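Local atomic coordinates of trans-4-hydroxy-L-proline dehydratase (PDB entry 6VXC), a protein that uses a glycyl radical to dehydrate trans-4-hydroxy-L-proline to (S)-1-pyrroline-5-carboxylate in the anaerobic breakdown of hydroxyproline. Residues Phe26-Thr29 with Lys30-Glu34; Gln504-Glu507 with Glu508-Glu511; Glu200-Leu203 with Lys204-Phe208. One frame throughout, in Å; residues are numbered along the deposited sequence.

In the fold
All three contacts are local, each within a single helix and the turn at one of its ends, and all fall in the pyruvate formate lyase-like part of the chain. Contact 1 comes first, at the start of helix 27-38; contact 3 follows at the C-terminal end of helix 192-205, and contact 2 comes last, at the start of helix 506-538. None touches another. The centres of contacts 1 and 2 are 62 Å apart, on opposite sides of the chain's centre, those of 2 and 3 are 60 Å apart, and those of 1 and 3 are 49 Å apart. Together they sample helix ends in outer parts of this largely helical enzyme, away from the glycyl radical site and the probable catalytic residues.

Contact 1: Phe26-Thr29 with Lys30-Glu34; sequences FERT and KKLRE
The backbone carbonyl of F26, at the N-cap position of helix 27-38, takes the amide of K30, with N 2.9 Å from F26 O and an N-H...O angle of 165°. The carbon chain of K30 doubles back past the same carbonyl, its CG 3.1 Å from F26 O. That course follows from chi1 of -64°, which sets CG beside the backbone N and sends the chain toward the start of the helix, where NZ bonds to the carbonyls of A22 and G24. On the way it crosses the bent side chain of E27: OE2 of E27 lies 3.7 Å from CE of K30, but 5.0 Å from its NZ, so the opposite charges are near without touching.

T29 also ties the first turn together. With chi1 at 59° its hydroxyl turns back to accept the amide of F26, N to OG1 3.3 Å, and it also bonds to E332. R28 and L32, one turn apart, lie alongside, CG of R28 to CD1 of L32 4.0 Å, while the R28 guanidinium reaches E329 and D257 in salt bridges. Hydroxyl and lysine thus tie the helix start back onto itself and the preceding N-terminal residues, and the arginine carries its charge to acids beyond the helix.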
# COMPACT_ATOMS: atom_id res chain seq x y z
N PHE A 26 4.03 27.94 8.92
CA PHE A 26 4.10 29.26 8.33
C PHE A 26 2.75 29.64 7.75
O PHE A 26 1.90 28.79 7.47
CB PHE A 26 5.21 29.33 7.27
CG PHE A 26 6.50 28.81 7.77
CD1 PHE A 26 7.34 29.62 8.52
CD2 PHE A 26 6.86 27.49 7.57
CE1 PHE A 26 8.54 29.14 9.02
CE2 PHE A 26 8.05 26.99 8.05
CZ PHE A 26 8.90 27.83 8.79
N GLU A 27 2.56 30.95 7.58
CA GLU A 27 1.32 31.42 7.00
C GLU A 27 1.06 30.77 5.65
O GLU A 27 -0.07 30.37 5.35
CB GLU A 27 1.36 32.95 6.84
CG GLU A 27 1.41 33.73 8.13
CD GLU A 27 0.19 33.47 8.99
OE1 GLU A 27 -0.94 33.72 8.52
OE2 GLU A 27 0.35 33.00 10.14
N ARG A 28 2.10 30.61 4.84
CA ARG A 28 1.92 29.95 3.54
C ARG A 28 1.33 28.55 3.70
O ARG A 28 0.32 28.22 3.08
CB ARG A 28 3.25 29.88 2.80
CG ARG A 28 3.17 29.19 1.43
CD ARG A 28 4.55 28.78 0.94
NE ARG A 28 5.49 29.89 0.84
CZ ARG A 28 5.49 30.81 -0.12
NH1 ARG A 28 6.40 31.79 -0.10
NH2 ARG A 28 4.62 30.75 -1.12
N THR A 29 1.95 27.72 4.55
CA THR A 29 1.56 26.32 4.61
C THR A 29 0.25 26.14 5.38
O THR A 29 -0.49 25.19 5.10
CB THR A 29 2.69 25.48 5.22
OG1 THR A 29 3.01 25.95 6.53
CG2 THR A 29 3.94 25.55 4.34
N LYS A 30 -0.08 27.05 6.28
CA LYS A 30 -1.42 27.05 6.89
C LYS A 30 -2.50 27.21 5.83
O LYS A 30 -3.53 26.54 5.88
CB LYS A 30 -1.53 28.18 7.91
CG LYS A 30 -0.63 28.10 9.12
CD LYS A 30 -0.75 29.39 9.93
CE LYS A 30 0.21 29.45 11.11
NZ LYS A 30 -0.04 28.45 12.15
N LYS A 31 -2.29 28.13 4.88
CA LYS A 31 -3.23 28.38 3.79
C LYS A 31 -3.31 27.19 2.84
O LYS A 31 -4.41 26.78 2.43
CB LYS A 31 -2.81 29.64 3.04
CG LYS A 31 -3.58 29.92 1.74
CD LYS A 31 -3.22 31.29 1.12
CE LYS A 31 -1.76 31.37 0.69
NZ LYS A 31 -1.43 32.68 0.02
N LEU A 32 -2.16 26.64 2.46
CA LEU A 32 -2.15 25.47 1.58
C LEU A 32 -2.84 24.28 2.25
O LEU A 32 -3.57 23.54 1.59
CB LEU A 32 -0.72 25.13 1.17
CG LEU A 32 -0.03 26.07 0.17
CD1 LEU A 32 1.48 25.82 0.09
CD2 LEU A 32 -0.66 25.95 -1.22
N ARG A 33 -2.63 24.10 3.56
CA ARG A 33 -3.28 22.98 4.24
C ARG A 33 -4.79 23.15 4.27
O ARG A 33 -5.53 22.18 4.06
CB ARG A 33 -2.73 22.82 5.66
CG ARG A 33 -3.26 21.58 6.39
CD ARG A 33 -2.91 21.59 7.87
NE ARG A 33 -3.23 20.31 8.50
CZ ARG A 33 -4.43 19.96 8.95
NH1 ARG A 33 -5.45 20.81 8.84
NH2 ARG A 33 -4.62 18.76 9.51
N GLU A 34 -5.26 24.37 4.53
CA GLU A 34 -6.71 24.60 4.61
C GLU A 34 -7.37 24.37 3.25
O GLU A 34 -8.49 23.86 3.18
CB GLU A 34 -6.98 26.00 5.15
CG GLU A 34 -8.43 26.34 5.46
CD GLU A 34 -8.99 25.63 6.71
OE1 GLU A 34 -8.23 25.02 7.49
OE2 GLU A 34 -10.22 25.70 6.92

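Contact 2: Gln504-Glu507 with Glu508-Glu511; sequences QSYE and ELFE
This is a serine-capped helix N-terminus, placed where the chain leaves a loop and enters the long helix 506-538; it is akin to a capping box but shifted by one residue. S505 is the N-cap: its OG accepts the amide of E508, at 3.0 Å from E508 N. A chi1 of 70° holds that hydroxyl between the serine's own backbone N and carbonyl carbon, facing the first turn. A second bond comes from E508, whose carboxylate reaches back one residue past the cap and takes the amide of Q504; OE2 stands 2.8 Å from Q504 N, and the N-H...O angle is 165°. The amide meets OE2 from above the carboxylate plane, 48° out of it. E508 gets there by an extended chain, and its CB also rests 3.5 Å from S505 OG, packing against the cap. Near the positive end of the helix dipole, the carboxylate is probably favoured in its charged form.

Behind the cap the regular bonds begin, with F510 N 2.8 Å from Y506 O. Those two aromatic residues lie side by side and point the same way, one turn apart. CE2 of Y506 comes 4.1 Å from CB of F510, and the phenol oxygen of Y506 reaches the F510 ring at CD1. Both side chains pack between helices 575-591 and 630-647: both touch L582, Y506 also packs on I635 and makes a cation-pi contact with K586, and F510 meets I639. L509, beside them, fills in against I585 and helix 473-481.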
# COMPACT_ATOMS: atom_id res chain seq x y z
N GLN A 504 -9.56 -38.83 12.57
CA GLN A 504 -9.28 -39.47 13.84
C GLN A 504 -8.27 -38.71 14.67
O GLN A 504 -8.12 -39.00 15.86
CB GLN A 504 -8.79 -40.91 13.63
CG GLN A 504 -9.89 -41.84 13.14
CD GLN A 504 -11.11 -41.79 14.05
OE1 GLN A 504 -11.01 -42.00 15.27
NE2 GLN A 504 -12.28 -41.50 13.47
N SER A 505 -7.58 -37.74 14.07
CA SER A 505 -6.52 -37.05 14.77
C SER A 505 -6.46 -35.60 14.30
O SER A 505 -6.91 -35.26 13.20
CB SER A 505 -5.17 -37.73 14.52
OG SER A 505 -4.77 -37.53 13.18
N TYR A 506 -5.84 -34.77 15.14
CA TYR A 506 -5.58 -33.40 14.73
C TYR A 506 -4.69 -33.36 13.49
O TYR A 506 -4.92 -32.55 12.58
CB TYR A 506 -4.94 -32.62 15.87
CG TYR A 506 -4.60 -31.21 15.46
CD1 TYR A 506 -5.58 -30.22 15.41
CD2 TYR A 506 -3.32 -30.89 15.04
CE1 TYR A 506 -5.27 -28.93 15.01
CE2 TYR A 506 -3.00 -29.62 14.63
CZ TYR A 506 -3.98 -28.64 14.62
OH TYR A 506 -3.64 -27.38 14.21
N GLU A 507 -3.68 -34.23 13.43
CA GLU A 507 -2.80 -34.27 12.27
C GLU A 507 -3.58 -34.55 10.99
O GLU A 507 -3.27 -33.99 9.93
CB GLU A 507 -1.70 -35.33 12.45
CG GLU A 507 -0.63 -34.97 13.50
CD GLU A 507 -1.11 -35.11 14.95
OE1 GLU A 507 -2.18 -35.72 15.18
OE2 GLU A 507 -0.41 -34.61 15.86
N GLU A 508 -4.59 -35.40 11.08
CA GLU A 508 -5.41 -35.66 9.91
C GLU A 508 -6.18 -34.42 9.48
O GLU A 508 -6.26 -34.12 8.28
CB GLU A 508 -6.37 -36.81 10.20
CG GLU A 508 -6.73 -37.59 9.01
CD GLU A 508 -7.71 -38.69 9.32
OE1 GLU A 508 -8.47 -39.04 8.39
OE2 GLU A 508 -7.71 -39.19 10.47
N LEU A 509 -6.75 -33.68 10.44
CA LEU A 509 -7.42 -32.43 10.10
C LEU A 509 -6.46 -31.41 9.49
O LEU A 509 -6.78 -30.76 8.50
CB LEU A 509 -8.09 -31.83 11.34
CG LEU A 509 -8.58 -30.39 11.17
CD1 LEU A 509 -9.75 -30.27 10.18
CD2 LEU A 509 -8.93 -29.79 12.51
N PHE A 510 -5.27 -31.25 10.08
CA PHE A 510 -4.34 -30.25 9.57
C PHE A 510 -3.84 -30.60 8.18
O PHE A 510 -3.60 -29.70 7.37
CB PHE A 510 -3.16 -30.07 10.52
CG PHE A 510 -2.29 -28.86 10.19
CD1 PHE A 510 -2.83 -27.58 10.19
CD2 PHE A 510 -0.95 -29.02 9.89
CE1 PHE A 510 -2.04 -26.46 9.88
CE2 PHE A 510 -0.15 -27.91 9.59
CZ PHE A 510 -0.70 -26.63 9.59
N GLU A 511 -3.67 -31.88 7.88
CA GLU A 511 -3.32 -32.30 6.52
C GLU A 511 -4.42 -31.94 5.53
O GLU A 511 -4.13 -31.48 4.43
CB GLU A 511 -3.04 -33.80 6.50
CG GLU A 511 -3.07 -34.42 5.11
CD GLU A 511 -3.07 -35.96 5.17
OE1 GLU A 511 -1.98 -36.54 5.40
OE2 GLU A 511 -4.14 -36.59 5.00

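Contact 3: Glu200-Leu203 with Lys204-Phe208; sequences EARL and KELDF
Helix 192-205 unwinds here: K204 N still bonds to E200 O at 3.1 Å, but E205 N bonds to R202 O at 3.1 Å, three residues back as in a 3-10 turn, and its bond to A201 O is weak. L206 then leaves the helix in an extended conformation.

Over this last turn R202 and E205 form a salt bridge, NH1 to OE2 3.1 Å, with an N-H...O angle of 158°. OE2 is approached on its anti side, though NH1 is tilted out of the carboxylate plane; it lies close to the guanidinium plane, at its edge, although the two flat groups are turned 53° apart. Both chains are shaped for the meeting. R202 is folded at chi2 and chi3, which brings its CD as well as NH1 within 3.1 Å of OE2. E205 holds its CG between its own backbone N and carbonyl carbon, chi1 61°, and then runs out straight; its CG lies 3.4 Å from R202 NH1, in plane at the edge of the guanidinium. The arginine has a second hold, for its NE bonds to the carbonyl of I552.

Beside the charged pair, L203 and L206 run alongside each other in the same direction, with CD2 of L203 3.9 Å from CD1 of L206. L203 rests on L221 and L206 on K218, so this apolar pair is laid against helix 214-248. The whole is a weakly bonded last helical turn at the surface, where a salt bridge three residues apart joins the turn and the two leucines seat it on the next helix, as the chain passes into the loop before helix 214-248.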
# COMPACT_ATOMS: atom_id res chain seq x y z
N GLU A 200 19.52 6.41 -25.77
CA GLU A 200 20.01 6.47 -27.14
C GLU A 200 21.31 5.69 -27.29
O GLU A 200 21.55 5.04 -28.31
CB GLU A 200 20.18 7.93 -27.55
CG GLU A 200 18.83 8.61 -27.76
CD GLU A 200 18.90 10.11 -27.95
OE1 GLU A 200 19.92 10.73 -27.57
OE2 GLU A 200 17.94 10.67 -28.52
N ALA A 201 22.17 5.73 -26.26
CA ALA A 201 23.39 4.93 -26.30
C ALA A 201 23.06 3.44 -26.35
O ALA A 201 23.70 2.68 -27.10
CB ALA A 201 24.27 5.25 -25.10
N ARG A 202 22.08 2.99 -25.56
CA ARG A 202 21.68 1.59 -25.61
C ARG A 202 21.13 1.22 -26.98
O ARG A 202 21.45 0.16 -27.52
CB ARG A 202 20.63 1.29 -24.53
CG ARG A 202 21.17 1.11 -23.13
CD ARG A 202 22.01 -0.16 -22.96
NE ARG A 202 21.20 -1.38 -23.00
CZ ARG A 202 21.35 -2.37 -23.88
NH1 ARG A 202 22.29 -2.31 -24.82
NH2 ARG A 202 20.56 -3.43 -23.84
N LEU A 203 20.28 2.08 -27.55
CA LEU A 203 19.71 1.80 -28.86
C LEU A 203 20.80 1.61 -29.92
O LEU A 203 20.68 0.76 -30.80
CB LEU A 203 18.73 2.91 -29.27
CG LEU A 203 17.34 2.82 -28.63
CD1 LEU A 203 16.54 4.11 -28.83
CD2 LEU A 203 16.59 1.62 -29.17
N LYS A 204 21.87 2.40 -29.84
CA LYS A 204 22.92 2.31 -30.85
C LYS A 204 23.72 1.02 -30.74
O LYS A 204 24.35 0.62 -31.72
CB LYS A 204 23.85 3.52 -30.75
CG LYS A 204 23.19 4.80 -31.20
CD LYS A 204 24.13 6.00 -31.10
CE LYS A 204 23.36 7.29 -31.28
NZ LYS A 204 23.97 8.49 -30.61
N GLU A 205 23.70 0.35 -29.59
CA GLU A 205 24.53 -0.83 -29.44
C GLU A 205 23.74 -2.14 -29.57
O GLU A 205 24.34 -3.21 -29.47
CB GLU A 205 25.28 -0.77 -28.12
CG GLU A 205 24.43 -0.70 -26.91
CD GLU A 205 25.25 -0.44 -25.66
OE1 GLU A 205 26.49 -0.32 -25.76
OE2 GLU A 205 24.65 -0.34 -24.57
N LEU A 206 22.45 -2.07 -29.86
CA LEU A 206 21.68 -3.28 -30.11
C LEU A 206 22.25 -4.05 -31.30
O LEU A 206 22.55 -3.47 -32.35
CB LEU A 206 20.22 -2.93 -30.37
CG LEU A 206 19.47 -2.30 -29.18
CD1 LEU A 206 18.04 -2.00 -29.55
CD2 LEU A 206 19.55 -3.21 -27.96
N ASP A 207 22.38 -5.36 -31.14
CA ASP A 207 22.98 -6.26 -32.12
C ASP A 207 21.87 -7.14 -32.71
O ASP A 207 21.52 -8.19 -32.18
CB ASP A 207 24.07 -7.09 -31.47
CG ASP A 207 24.66 -8.14 -32.41
OD1 ASP A 207 24.27 -8.19 -33.58
OD2 ASP A 207 25.54 -8.90 -31.96
N PHE A 208 21.32 -6.70 -33.83
CA PHE A 208 20.26 -7.47 -34.46
C PHE A 208 20.76 -8.71 -35.19
O PHE A 208 19.94 -9.47 -35.72
CB PHE A 208 19.48 -6.58 -35.41
CG PHE A 208 18.47 -5.72 -34.71
CD1 PHE A 208 18.83 -4.47 -34.22
CD2 PHE A 208 17.18 -6.17 -34.54
CE1 PHE A 208 17.91 -3.68 -33.58
CE2 PHE A 208 16.24 -5.38 -33.90
CZ PHE A 208 16.61 -4.13 -33.41